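Local coordinates for extracellular serine protease (Aeromonas sobria, PDB 3WQB), which cleaves peptide bonds after paired basic residues, one of them lysine, as a secreted, calcium-binding serine protease and probable virulence factor, at residues F241-L246 / L503-N508; Y178-V183 / N245-N250; T21-P26 / N58-H63; A5-K10 / A62-V67; G71-V76 / S168-V173. The protein carries 1 engineered substitution. One frame throughout, in Å; residues are numbered along the deposited sequence.

Contacts 1, 2 and 5 are buried, whereas contact 3 is partly buried and contact 4 lies at the surface. Contacts 1 and 2 share N245 and L246 and touch through E242 and S181; the first joins the subtilisin domain to the P-domain with asparagine amides, the second bonds the backbone just past strand 173-179 to an aspartate carboxylate. Contact 5, in the same parallel sheet, joins strand 73-77 to the start of strand 173-179 mainly by backbone bonds, with an asparagine side chain added. Contacts 3 and 4, centres 8 Å apart, hold the two ends of helix 60-64 against the N-terminal chain: contact 3 by aromatic and aliphatic packing, contact 4 by an arginine grip and a backbone bond.

Contact 1: F241-L246 / L503-N508; sequences FENSNL and LLSPFN
With its CG swung away from the backbone N (chi1 -175°), N243 sends its amide across to S505, whose OG stands between its own N and carbonyl carbon (chi1 51°). The pair sits in the seam between the subtilisin domain and the P-domain, and the amide is engaged at both ends. N243 OD1 closes an Asx turn by accepting from N245 N at 2.9 Å, in the carbonyl plane, which fixes the rotation of the group. N243 ND2 then donates to S505 OG at 3.0 Å, with the acceptor only 8° out of the amide plane. A water also accepts from N243 ND2 and bonds weakly to L503 O. That carbonyl has a firmer partner: N245 ND2 reaches L503 O at 3.0 Å on a lone pair, while N245 OD1 is taken by L534 N of strand 527-535. The receiving corner is itself shaped by a classic beta bulge, L503 and L504 both facing I491. Next to the polar row, L246 CD2 meets L504 CD1 at 3.7 Å, the two side chains crossing at about a right angle. The F241 ring comes edge-on, CD1 lying 3.8 Å from F507 O, the carbonyl that accepts a hydrogen bond from R232 NE. Within the P-domain loop, N508 ND2 donates to S505 O at 2.8 Å, its amide plane containing the acceptor almost exactly.

Contact 2: Y178-V183 / N245-N250; sequences YGMSVV and NLDPSN
Both carboxylate oxygens of D247 are met from well above the carboxylate plane, each by a backbone N-H. One donor comes from across the contact: M180 N lies 2.9 Å from D247 OD2 and 54° out of that plane. The other is local, S249 N reaching D247 OD1 at 3.0 Å and 45° out of it, which makes an Asx turn. D247 holds its CG anti to its N (chi1 173°), an extension that carries the carboxylate up to the chain at G179-M180, where OD2 also lies 3.6 Å from G179 CA. The two N-H groups would be expected to stabilise negative charge on the carboxylate. Just past the Asx turn, N250 N bonds to D247 O as the 3-10 segment starts. Two apolar contacts lie beside the bond from M180 N, both on the same side of it. M180 runs extended as far as its sulfur and then bends at chi3, so that CE meets P248 CD at 3.8 Å with the side chains nearly perpendicular. V182 CG2 packs on L246 CB at 3.9 Å. The site is near the predicted charge-relay H115, and Y178 and G179 pair antiparallel with a strand of another protein chain, consistent with the substrate-binding edge of subtilases. Around the contact, K214 of strand 211-215 bridges Y178 O and N250 OD1, while L246 packs against M531 of the P-domain strand 527-535.

Contact 3: T21-P26 / N58-H63; sequences TERCLP and NLWWAH
The first turn of helix 60-64, with L59 at its N-cap, is where W60 lays its indole against E22 and R23. W60 CG stands between the backbone N and carbonyl carbon (chi1 63°), which turns the ring flat towards them. R23 CG makes a CH-pi contact over the five-membered ring, 3.7 Å from its centroid and 22° off the normal. E22 C lies over the same face towards the rim, and W61 CB takes the opposite face. R23 packs with its extended aliphatic chain; the guanidinium is turned 85° from the indole plane and does not stack. Its polar end goes to D56 in a salt bridge, and a water bridges R23 NE and N58 OD1, 2.7 Å from each. C24, tied to C4 by a disulfide, buries its carbonyl: C24 O lies 3.6 Å from W60 CB and has no polar partner. L25 CD2 touches both L59 CD1 at 3.9 Å and H63 ND1 at 4.0 Å, and L59 CD1 covers one face of the H63 ring, while H63 NE2 bonds to I135 O. Behind this packing lies helix 419-426, where V419 meets L59, N420 meets W60 and L423 meets A62.

Contact 4: A5-K10 / A62-V67; sequences APLTGK and AHRTGV
A5 O is gripped side-on by two nitrogens of R64, NE at 2.9 Å and NH2 at 2.8 Å, with the oxygen exactly in the guanidinium plane. R64 ends helix 60-64, which closes in a Schellman motif: V67 N and T65 N reach A62 O from opposite faces of its plane, and G66, at positive phi, makes the weak bond to H63 O. The grip depends on a bend in the arginine chain at chi3 (74°), which turns the head back to the N-terminal chain at A5-L7. L7 then lies across the head, its CG 3.5 Å above the guanidinium plane and over the centre. One face is thus covered by L7 and one edge is held by the carbonyl, an arrangement that leaves little freedom to rotate; NH1 goes to E22 in a salt bridge. The backbone completes the join, for L7 N donates to R64 O at 2.8 Å, with the donor 35° out of the carbonyl plane. Beyond it the N-terminal chain turns, T8 OG1 accepting from K10 N in an ST turn. T65 points its methyl at this bend while its OG1 bonds back to W61 O of the helix. The closest approach there is T65 CG2 to G9 CA, 3.7 Å.

Contact 5: G71-V76 / S168-V173; sequences GVNVAV and SRDNRV
V173 lies side by side with V74, both pointing the same way from the sheet, and V173 CB rests 4.0 Å from V74 CG2. This is the parallel bridge between the two segments. A75 N donates to V173 O at 2.9 Å, nearly straight at 168°, and N73 O collects two donors, R172 N at 2.8 Å and V173 N at 3.2 Å. N73 adds a side-chain bond: its ND2 reaches D170 O at 3.2 Å, from 40° above the carbonyl plane. The D170 carboxylate itself turns to R93. On the same face as N73, opposite V74 and V173, N171, its CG beside its own N (chi1 -70°), lays its amide against A75 CB, which is 3.6 Å from N171 ND2. S168 O takes N171 N, closing the type I turn, and N171 ND2 as a second donor; ND2 also bonds to Q142, while OD1 accepts from R93. V72 extends the apolar side, CG1 to V173 CG2, against A347 and M350 of helix 335-352. The bridge opens the pairing of strands 73-77 and 173-179, which adjoin in the parallel sheet of the subtilase alpha/beta fold, where 73-77 runs on towards D78, the predicted aspartate of the charge-relay system.

Contact 1: F241-L246 / L503-N508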
# COMPACT_ATOMS: atom_id res chain seq x y z
N PHE A 241 -3.02 -14.71 0.96
CA PHE A 241 -1.64 -15.11 0.74
C PHE A 241 -0.75 -13.91 1.11
O PHE A 241 0.22 -14.05 1.85
CB PHE A 241 -1.47 -15.56 -0.71
CG PHE A 241 -0.20 -16.34 -0.99
CD1 PHE A 241 0.32 -17.25 -0.07
CD2 PHE A 241 0.46 -16.17 -2.21
CE1 PHE A 241 1.48 -17.97 -0.36
CE2 PHE A 241 1.62 -16.89 -2.50
CZ PHE A 241 2.13 -17.80 -1.58
N GLU A 242 -1.09 -12.74 0.60
CA GLU A 242 -0.42 -11.51 0.99
C GLU A 242 -1.22 -10.76 2.05
O GLU A 242 -2.24 -10.14 1.76
CB GLU A 242 -0.22 -10.63 -0.24
CG GLU A 242 0.54 -9.35 0.02
CD GLU A 242 0.92 -8.70 -1.26
OE1 GLU A 242 2.03 -9.01 -1.76
OE2 GLU A 242 0.11 -7.92 -1.80
N ASN A 243 -0.75 -10.85 3.28
CA ASN A 243 -1.20 -9.95 4.31
C ASN A 243 -0.56 -8.59 4.02
O ASN A 243 0.61 -8.53 3.65
CB ASN A 243 -0.78 -10.48 5.67
CG ASN A 243 -1.32 -9.65 6.81
OD1 ASN A 243 -0.89 -8.52 7.02
ND2 ASN A 243 -2.25 -10.22 7.56
N SER A 244 -1.34 -7.52 4.14
CA SER A 244 -0.86 -6.17 3.83
C SER A 244 0.23 -5.60 4.75
O SER A 244 0.79 -4.54 4.46
CB SER A 244 -2.05 -5.22 3.73
OG SER A 244 -2.85 -5.25 4.89
N ASN A 245 0.51 -6.29 5.86
CA ASN A 245 1.65 -5.94 6.71
C ASN A 245 2.99 -6.51 6.21
O ASN A 245 4.04 -6.20 6.77
CB ASN A 245 1.42 -6.38 8.17
CG ASN A 245 0.83 -5.27 9.04
OD1 ASN A 245 1.18 -4.11 8.90
ND2 ASN A 245 -0.02 -5.65 9.99
N LEU A 246 2.98 -7.35 5.16
CA LEU A 246 4.24 -7.92 4.69
C LEU A 246 5.17 -6.91 4.02
O LEU A 246 6.38 -6.97 4.20
CB LEU A 246 4.03 -9.12 3.77
CG LEU A 246 3.39 -10.36 4.39
CD1 LEU A 246 3.18 -11.43 3.32
CD2 LEU A 246 4.22 -10.89 5.56
N LEU A 503 -2.04 -9.19 13.70
CA LEU A 503 -1.04 -8.40 12.96
C LEU A 503 -0.52 -9.15 11.75
O LEU A 503 -0.27 -8.57 10.70
CB LEU A 503 0.15 -8.05 13.86
CG LEU A 503 -0.16 -7.30 15.15
CD1 LEU A 503 1.14 -7.06 15.89
CD2 LEU A 503 -0.87 -5.99 14.85
N LEU A 504 -0.37 -10.46 11.91
CA LEU A 504 0.02 -11.31 10.80
C LEU A 504 -0.78 -12.60 10.85
O LEU A 504 -0.69 -13.37 11.81
CB LEU A 504 1.53 -11.58 10.81
CG LEU A 504 2.10 -12.37 9.61
CD1 LEU A 504 1.81 -11.65 8.27
CD2 LEU A 504 3.59 -12.63 9.80
N SER A 505 -1.59 -12.79 9.82
CA SER A 505 -2.36 -13.99 9.65
C SER A 505 -1.46 -15.09 9.09
O SER A 505 -0.52 -14.80 8.33
CB SER A 505 -3.54 -13.70 8.72
OG SER A 505 -3.12 -13.06 7.52
N PRO A 506 -1.71 -16.35 9.45
CA PRO A 506 -0.85 -17.44 9.00
C PRO A 506 -1.11 -17.83 7.54
O PRO A 506 -2.10 -17.39 6.93
CB PRO A 506 -1.20 -18.59 9.95
CG PRO A 506 -2.62 -18.32 10.35
CD PRO A 506 -2.75 -16.82 10.40
N PHE A 507 -0.21 -18.64 6.98
CA PHE A 507 -0.34 -19.18 5.62
C PHE A 507 -0.21 -18.07 4.59
O PHE A 507 -0.75 -18.13 3.48
CB PHE A 507 -1.63 -20.01 5.43
CG PHE A 507 -1.89 -20.98 6.56
CD1 PHE A 507 -0.83 -21.66 7.18
CD2 PHE A 507 -3.18 -21.22 7.00
CE1 PHE A 507 -1.07 -22.54 8.23
CE2 PHE A 507 -3.43 -22.11 8.05
CZ PHE A 507 -2.37 -22.77 8.66
N ASN A 508 0.54 -17.06 4.99
CA ASN A 508 0.91 -15.96 4.11
C ASN A 508 2.04 -16.36 3.16
O ASN A 508 2.43 -17.54 3.10
CB ASN A 508 1.33 -14.78 4.96
CG ASN A 508 2.42 -15.14 5.93
OD1 ASN A 508 3.55 -15.43 5.53
ND2 ASN A 508 2.07 -15.17 7.22
O HOH W 1 -2.94 -8.36 9.71

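Contact 2: Y178-V183 / N245-N250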
# COMPACT_ATOMS: atom_id res chain seq x y z
N TYR A 178 1.08 1.31 -5.87
CA TYR A 178 2.13 0.31 -6.03
C TYR A 178 2.49 -0.34 -4.70
O TYR A 178 2.06 0.12 -3.64
CB TYR A 178 3.38 0.93 -6.70
CG TYR A 178 3.98 2.11 -5.97
CD1 TYR A 178 4.75 1.93 -4.81
CD2 TYR A 178 3.81 3.40 -6.46
CE1 TYR A 178 5.31 3.02 -4.14
CE2 TYR A 178 4.37 4.50 -5.80
CZ TYR A 178 5.12 4.29 -4.64
OH TYR A 178 5.67 5.37 -3.99
N GLY A 179 3.26 -1.42 -4.76
CA GLY A 179 3.69 -2.11 -3.57
C GLY A 179 4.70 -3.18 -3.89
O GLY A 179 5.00 -3.44 -5.07
N MET A 180 5.20 -3.82 -2.84
CA MET A 180 6.22 -4.84 -2.98
C MET A 180 5.73 -6.16 -2.38
O MET A 180 5.49 -6.24 -1.18
CB MET A 180 7.51 -4.38 -2.29
CG MET A 180 8.69 -5.31 -2.58
SD MET A 180 10.20 -4.74 -1.81
CE MET A 180 9.76 -4.99 -0.13
N SER A 181 5.60 -7.18 -3.22
CA SER A 181 5.30 -8.53 -2.73
C SER A 181 6.59 -9.19 -2.31
O SER A 181 7.63 -8.99 -2.94
CB SER A 181 4.58 -9.34 -3.80
OG SER A 181 3.32 -8.76 -4.10
N VAL A 182 6.53 -9.97 -1.23
CA VAL A 182 7.74 -10.58 -0.67
C VAL A 182 7.49 -12.03 -0.32
O VAL A 182 6.37 -12.40 0.05
CB VAL A 182 8.26 -9.82 0.59
CG1 VAL A 182 8.69 -8.41 0.23
CG2 VAL A 182 7.21 -9.80 1.70
N VAL A 183 8.56 -12.83 -0.40
CA VAL A 183 8.54 -14.20 0.12
C VAL A 183 9.47 -14.38 1.32
O VAL A 183 9.47 -15.43 1.97
CB VAL A 183 8.84 -15.27 -0.97
CG1 VAL A 183 7.76 -15.23 -2.05
CG2 VAL A 183 10.22 -15.07 -1.58
N ASN A 245 0.51 -6.29 5.86
CA ASN A 245 1.65 -5.94 6.71
C ASN A 245 2.99 -6.51 6.21
O ASN A 245 4.04 -6.20 6.77
CB ASN A 245 1.42 -6.38 8.17
CG ASN A 245 0.83 -5.27 9.04
OD1 ASN A 245 1.18 -4.11 8.90
ND2 ASN A 245 -0.02 -5.65 9.99
N LEU A 246 2.98 -7.35 5.16
CA LEU A 246 4.24 -7.92 4.69
C LEU A 246 5.17 -6.91 4.02
O LEU A 246 6.38 -6.97 4.20
CB LEU A 246 4.03 -9.12 3.77
CG LEU A 246 3.39 -10.36 4.39
CD1 LEU A 246 3.18 -11.43 3.32
CD2 LEU A 246 4.22 -10.89 5.56
N ASP A 247 4.61 -5.97 3.26
CA ASP A 247 5.42 -4.94 2.62
C ASP A 247 5.77 -3.91 3.69
O ASP A 247 4.87 -3.28 4.24
CB ASP A 247 4.63 -4.31 1.46
CG ASP A 247 5.34 -3.11 0.84
OD1 ASP A 247 6.37 -2.62 1.37
OD2 ASP A 247 4.84 -2.65 -0.22
N PRO A 248 7.07 -3.78 4.02
CA PRO A 248 7.47 -2.89 5.13
C PRO A 248 6.93 -1.45 5.04
O PRO A 248 6.63 -0.84 6.08
CB PRO A 248 9.01 -2.90 5.06
CG PRO A 248 9.34 -3.38 3.69
CD PRO A 248 8.25 -4.34 3.33
N SER A 249 6.77 -0.91 3.84
CA SER A 249 6.28 0.46 3.69
C SER A 249 4.84 0.62 4.18
O SER A 249 4.43 1.72 4.57
CB SER A 249 6.36 0.89 2.23
OG SER A 249 7.70 0.83 1.79
N ASN A 250 4.08 -0.47 4.17
CA ASN A 250 2.67 -0.39 4.52
C ASN A 250 2.41 -0.25 6.01
O ASN A 250 1.27 -0.07 6.41
CB ASN A 250 1.91 -1.61 4.00
CG ASN A 250 1.81 -1.64 2.50
OD1 ASN A 250 2.11 -0.65 1.81
ND2 ASN A 250 1.38 -2.78 1.96

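Contact 3: T21-P26 / N58-H63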
# COMPACT_ATOMS: atom_id res chain seq x y z
N THR A 21 -33.31 9.90 -2.55
CA THR A 21 -34.06 10.37 -3.71
C THR A 21 -33.32 11.49 -4.48
O THR A 21 -33.62 11.75 -5.65
CB THR A 21 -35.46 10.90 -3.32
OG1 THR A 21 -35.32 12.03 -2.45
CG2 THR A 21 -36.29 9.80 -2.65
N GLU A 22 -32.37 12.13 -3.81
CA GLU A 22 -31.61 13.24 -4.39
C GLU A 22 -30.28 12.80 -5.00
O GLU A 22 -29.47 13.63 -5.41
CB GLU A 22 -31.37 14.34 -3.34
CG GLU A 22 -32.66 15.04 -2.88
CD GLU A 22 -33.33 15.88 -3.96
OE1 GLU A 22 -32.69 16.17 -5.00
OE2 GLU A 22 -34.50 16.25 -3.76
N ARG A 23 -30.06 11.49 -5.05
CA ARG A 23 -28.79 10.93 -5.49
C ARG A 23 -28.64 10.96 -7.02
O ARG A 23 -29.23 10.15 -7.73
CB ARG A 23 -28.66 9.52 -4.90
CG ARG A 23 -27.42 8.75 -5.23
CD ARG A 23 -27.31 7.63 -4.24
NE ARG A 23 -26.35 6.60 -4.64
CZ ARG A 23 -26.65 5.56 -5.42
NH1 ARG A 23 -27.87 5.39 -5.91
NH2 ARG A 23 -25.71 4.67 -5.71
N CYS A 24 -27.83 11.90 -7.49
CA CYS A 24 -27.49 12.05 -8.91
C CYS A 24 -26.19 12.84 -9.04
O CYS A 24 -25.79 13.54 -8.10
CB CYS A 24 -28.61 12.75 -9.71
SG CYS A 24 -28.99 14.47 -9.21
N LEU A 25 -25.56 12.74 -10.21
CA LEU A 25 -24.34 13.47 -10.51
C LEU A 25 -24.56 14.51 -11.60
O LEU A 25 -25.05 14.16 -12.68
CB LEU A 25 -23.26 12.52 -11.02
CG LEU A 25 -22.82 11.34 -10.15
CD1 LEU A 25 -21.93 10.39 -10.95
CD2 LEU A 25 -22.12 11.86 -8.88
N PRO A 26 -24.16 15.77 -11.34
CA PRO A 26 -24.10 16.72 -12.45
C PRO A 26 -23.03 16.33 -13.47
O PRO A 26 -22.10 15.55 -13.15
CB PRO A 26 -23.70 18.04 -11.76
CG PRO A 26 -24.07 17.86 -10.32
CD PRO A 26 -23.80 16.40 -10.06
N ASN A 58 -20.07 7.28 -2.43
CA ASN A 58 -21.13 8.17 -1.91
C ASN A 58 -20.69 9.62 -1.91
O ASN A 58 -20.61 10.27 -0.86
CB ASN A 58 -21.67 7.73 -0.54
CG ASN A 58 -23.07 8.29 -0.28
OD1 ASN A 58 -23.91 8.34 -1.17
ND2 ASN A 58 -23.31 8.72 0.94
N LEU A 59 -20.38 10.12 -3.10
CA LEU A 59 -19.83 11.46 -3.26
C LEU A 59 -20.78 12.39 -4.01
O LEU A 59 -20.43 13.54 -4.31
CB LEU A 59 -18.47 11.42 -3.98
CG LEU A 59 -18.37 10.67 -5.31
CD1 LEU A 59 -19.22 11.29 -6.41
CD2 LEU A 59 -16.92 10.60 -5.73
N TRP A 60 -22.00 11.92 -4.29
CA TRP A 60 -22.93 12.70 -5.10
C TRP A 60 -23.25 14.09 -4.53
O TRP A 60 -23.44 15.04 -5.27
CB TRP A 60 -24.20 11.90 -5.38
CG TRP A 60 -25.01 11.56 -4.16
CD1 TRP A 60 -24.96 10.40 -3.44
CD2 TRP A 60 -25.99 12.38 -3.53
NE1 TRP A 60 -25.86 10.45 -2.40
CE2 TRP A 60 -26.50 11.66 -2.43
CE3 TRP A 60 -26.49 13.67 -3.78
CZ2 TRP A 60 -27.49 12.17 -1.58
CZ3 TRP A 60 -27.47 14.19 -2.93
CH2 TRP A 60 -27.95 13.44 -1.85
N TRP A 61 -23.32 14.21 -3.20
CA TRP A 61 -23.65 15.47 -2.56
C TRP A 61 -22.47 16.43 -2.65
O TRP A 61 -22.68 17.63 -2.83
CB TRP A 61 -24.12 15.24 -1.13
CG TRP A 61 -24.56 16.47 -0.38
CD1 TRP A 61 -25.84 16.95 -0.26
CD2 TRP A 61 -23.73 17.34 0.39
NE1 TRP A 61 -25.85 18.07 0.53
CE2 TRP A 61 -24.57 18.33 0.95
CE3 TRP A 61 -22.36 17.39 0.66
CZ2 TRP A 61 -24.07 19.37 1.75
CZ3 TRP A 61 -21.86 18.41 1.46
CH2 TRP A 61 -22.72 19.38 2.01
N ALA A 62 -21.25 15.92 -2.54
CA ALA A 62 -20.08 16.76 -2.85
C ALA A 62 -20.19 17.33 -4.27
O ALA A 62 -20.07 18.54 -4.46
CB ALA A 62 -18.80 15.98 -2.67
N HIS A 63 -20.46 16.48 -5.24
CA HIS A 63 -20.57 16.93 -6.61
C HIS A 63 -21.71 17.92 -6.82
O HIS A 63 -21.54 18.91 -7.52
CB HIS A 63 -20.66 15.74 -7.57
CG HIS A 63 -19.33 15.10 -7.85
ND1 HIS A 63 -19.05 14.47 -9.04
CD2 HIS A 63 -18.21 15.02 -7.10
CE1 HIS A 63 -17.81 14.01 -9.01
NE2 HIS A 63 -17.28 14.33 -7.84
O HOH W 2 -23.87 6.98 -3.52

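Contact 4: A5-K10 / A62-V67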
# COMPACT_ATOMS: atom_id res chain seq x y z
N ALA A 5 -29.38 19.06 -10.94
CA ALA A 5 -29.13 20.46 -10.62
C ALA A 5 -28.26 20.61 -9.37
O ALA A 5 -28.22 19.70 -8.54
CB ALA A 5 -30.46 21.18 -10.41
N PRO A 6 -27.56 21.75 -9.23
CA PRO A 6 -26.83 21.97 -7.99
C PRO A 6 -27.76 22.03 -6.78
O PRO A 6 -28.93 22.44 -6.90
CB PRO A 6 -26.19 23.35 -8.19
CG PRO A 6 -26.14 23.53 -9.67
CD PRO A 6 -27.35 22.84 -10.20
N LEU A 7 -27.25 21.62 -5.63
CA LEU A 7 -27.94 21.80 -4.37
C LEU A 7 -27.31 22.98 -3.64
O LEU A 7 -26.13 23.28 -3.85
CB LEU A 7 -27.83 20.55 -3.50
CG LEU A 7 -28.56 19.30 -3.98
CD1 LEU A 7 -28.17 18.12 -3.10
CD2 LEU A 7 -30.08 19.48 -4.01
N THR A 8 -28.09 23.62 -2.78
CA THR A 8 -27.56 24.72 -1.98
C THR A 8 -26.60 24.23 -0.91
O THR A 8 -25.72 24.97 -0.47
CB THR A 8 -28.68 25.53 -1.29
OG1 THR A 8 -29.29 24.72 -0.27
CG2 THR A 8 -29.73 25.97 -2.30
N GLY A 9 -26.77 22.97 -0.50
CA GLY A 9 -25.99 22.39 0.60
C GLY A 9 -26.61 22.67 1.96
O GLY A 9 -26.09 22.23 2.98
N LYS A 10 -27.73 23.38 1.96
CA LYS A 10 -28.39 23.82 3.20
C LYS A 10 -29.82 23.30 3.30
O LYS A 10 -30.53 23.62 4.26
CB LYS A 10 -28.40 25.35 3.30
CG LYS A 10 -27.05 26.03 3.10
CD LYS A 10 -26.01 25.57 4.10
CE LYS A 10 -24.63 26.13 3.75
NZ LYS A 10 -23.59 25.60 4.67
N ALA A 62 -21.25 15.92 -2.54
CA ALA A 62 -20.08 16.76 -2.85
C ALA A 62 -20.19 17.33 -4.27
O ALA A 62 -20.07 18.54 -4.46
CB ALA A 62 -18.80 15.98 -2.67
N HIS A 63 -20.46 16.48 -5.24
CA HIS A 63 -20.57 16.93 -6.61
C HIS A 63 -21.71 17.92 -6.82
O HIS A 63 -21.54 18.91 -7.52
CB HIS A 63 -20.66 15.74 -7.57
CG HIS A 63 -19.33 15.10 -7.85
ND1 HIS A 63 -19.05 14.47 -9.04
CD2 HIS A 63 -18.21 15.02 -7.10
CE1 HIS A 63 -17.81 14.01 -9.01
NE2 HIS A 63 -17.28 14.33 -7.84
N ARG A 64 -22.87 17.67 -6.19
CA ARG A 64 -24.02 18.56 -6.35
C ARG A 64 -23.84 19.88 -5.60
O ARG A 64 -24.58 20.81 -5.86
CB ARG A 64 -25.32 17.88 -5.90
CG ARG A 64 -25.78 16.75 -6.81
CD ARG A 64 -27.20 16.32 -6.50
NE ARG A 64 -28.16 17.30 -6.98
CZ ARG A 64 -29.47 17.27 -6.75
NH1 ARG A 64 -30.01 16.29 -6.03
NH2 ARG A 64 -30.25 18.23 -7.24
N THR A 65 -22.90 19.96 -4.67
CA THR A 65 -22.65 21.23 -3.96
C THR A 65 -21.34 21.90 -4.37
O THR A 65 -20.90 22.86 -3.73
CB THR A 65 -22.68 21.07 -2.42
OG1 THR A 65 -21.65 20.17 -2.00
CG2 THR A 65 -24.05 20.56 -1.92
N GLY A 66 -20.70 21.41 -5.43
CA GLY A 66 -19.53 22.06 -5.99
C GLY A 66 -18.22 21.75 -5.28
O GLY A 66 -17.22 22.44 -5.50
N VAL A 67 -18.22 20.73 -4.42
CA VAL A 67 -16.99 20.21 -3.82
C VAL A 67 -16.34 19.27 -4.83
O VAL A 67 -16.81 18.16 -5.07
CB VAL A 67 -17.27 19.48 -2.48
CG1 VAL A 67 -15.98 18.90 -1.91
CG2 VAL A 67 -17.93 20.43 -1.46

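Contact 5: G71-V76 / S168-V173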
# COMPACT_ATOMS: atom_id res chain seq x y z
N GLY A 71 -8.09 23.51 -5.86
CA GLY A 71 -6.97 23.97 -5.04
C GLY A 71 -6.10 22.86 -4.49
O GLY A 71 -5.12 23.13 -3.79
N VAL A 72 -6.45 21.60 -4.78
CA VAL A 72 -5.71 20.44 -4.26
C VAL A 72 -4.74 19.84 -5.27
O VAL A 72 -5.16 19.45 -6.37
CB VAL A 72 -6.64 19.35 -3.71
CG1 VAL A 72 -5.83 18.20 -3.09
CG2 VAL A 72 -7.58 19.93 -2.67
N ASN A 73 -3.46 19.78 -4.90
CA ASN A 73 -2.41 19.25 -5.77
C ASN A 73 -2.14 17.79 -5.44
O ASN A 73 -1.86 17.45 -4.28
CB ASN A 73 -1.12 20.06 -5.61
CG ASN A 73 -1.23 21.47 -6.15
OD1 ASN A 73 -2.03 21.76 -7.06
ND2 ASN A 73 -0.42 22.37 -5.60
N VAL A 74 -2.26 16.93 -6.45
CA VAL A 74 -2.06 15.50 -6.29
C VAL A 74 -0.89 15.03 -7.15
O VAL A 74 -0.85 15.31 -8.36
CB VAL A 74 -3.33 14.71 -6.70
CG1 VAL A 74 -3.14 13.22 -6.44
CG2 VAL A 74 -4.57 15.20 -5.95
N ALA A 75 0.05 14.30 -6.54
CA ALA A 75 1.14 13.65 -7.28
C ALA A 75 0.80 12.19 -7.54
O ALA A 75 0.46 11.45 -6.62
CB ALA A 75 2.44 13.73 -6.49
N VAL A 76 0.92 11.78 -8.80
CA VAL A 76 0.73 10.39 -9.18
C VAL A 76 2.09 9.79 -9.45
O VAL A 76 2.73 10.07 -10.47
CB VAL A 76 -0.22 10.28 -10.40
CG1 VAL A 76 -0.37 8.85 -10.84
CG2 VAL A 76 -1.58 10.85 -10.03
N SER A 168 7.72 18.69 -6.23
CA SER A 168 6.69 17.85 -5.60
C SER A 168 6.32 18.21 -4.16
O SER A 168 5.34 17.67 -3.63
CB SER A 168 7.04 16.36 -5.70
OG SER A 168 8.09 16.02 -4.81
N ARG A 169 7.06 19.15 -3.55
CA ARG A 169 6.88 19.45 -2.13
C ARG A 169 5.49 19.99 -1.81
O ARG A 169 4.97 19.74 -0.72
CB ARG A 169 7.98 20.39 -1.59
CG ARG A 169 8.01 21.78 -2.20
CD ARG A 169 9.14 22.63 -1.62
NE ARG A 169 10.46 22.13 -2.01
CZ ARG A 169 11.29 21.46 -1.21
NH1 ARG A 169 10.96 21.22 0.06
NH2 ARG A 169 12.45 21.04 -1.67
N ASP A 170 4.88 20.70 -2.75
CA ASP A 170 3.61 21.37 -2.51
C ASP A 170 2.39 20.59 -2.97
O ASP A 170 1.31 21.15 -3.16
CB ASP A 170 3.60 22.77 -3.13
CG ASP A 170 3.78 22.76 -4.63
OD1 ASP A 170 4.26 21.74 -5.19
OD2 ASP A 170 3.44 23.79 -5.26
N ASN A 171 2.55 19.28 -3.14
CA ASN A 171 1.38 18.42 -3.25
C ASN A 171 0.78 18.16 -1.89
O ASN A 171 1.50 18.03 -0.90
CB ASN A 171 1.74 17.10 -3.91
CG ASN A 171 2.04 17.27 -5.36
OD1 ASN A 171 1.16 17.58 -6.16
ND2 ASN A 171 3.31 17.10 -5.72
N ARG A 172 -0.55 18.09 -1.84
CA ARG A 172 -1.25 17.69 -0.63
C ARG A 172 -1.70 16.23 -0.63
O ARG A 172 -2.16 15.74 0.39
CB ARG A 172 -2.44 18.60 -0.33
CG ARG A 172 -2.03 19.97 0.22
CD ARG A 172 -3.13 20.59 1.07
NE ARG A 172 -3.24 19.91 2.35
CZ ARG A 172 -4.30 19.94 3.16
NH1 ARG A 172 -5.39 20.63 2.84
NH2 ARG A 172 -4.26 19.25 4.30
N VAL A 173 -1.58 15.53 -1.77
CA VAL A 173 -1.89 14.10 -1.83
C VAL A 173 -0.79 13.44 -2.66
O VAL A 173 -0.45 13.91 -3.74
CB VAL A 173 -3.28 13.82 -2.46
CG1 VAL A 173 -3.58 12.34 -2.43
CG2 VAL A 173 -4.38 14.59 -1.72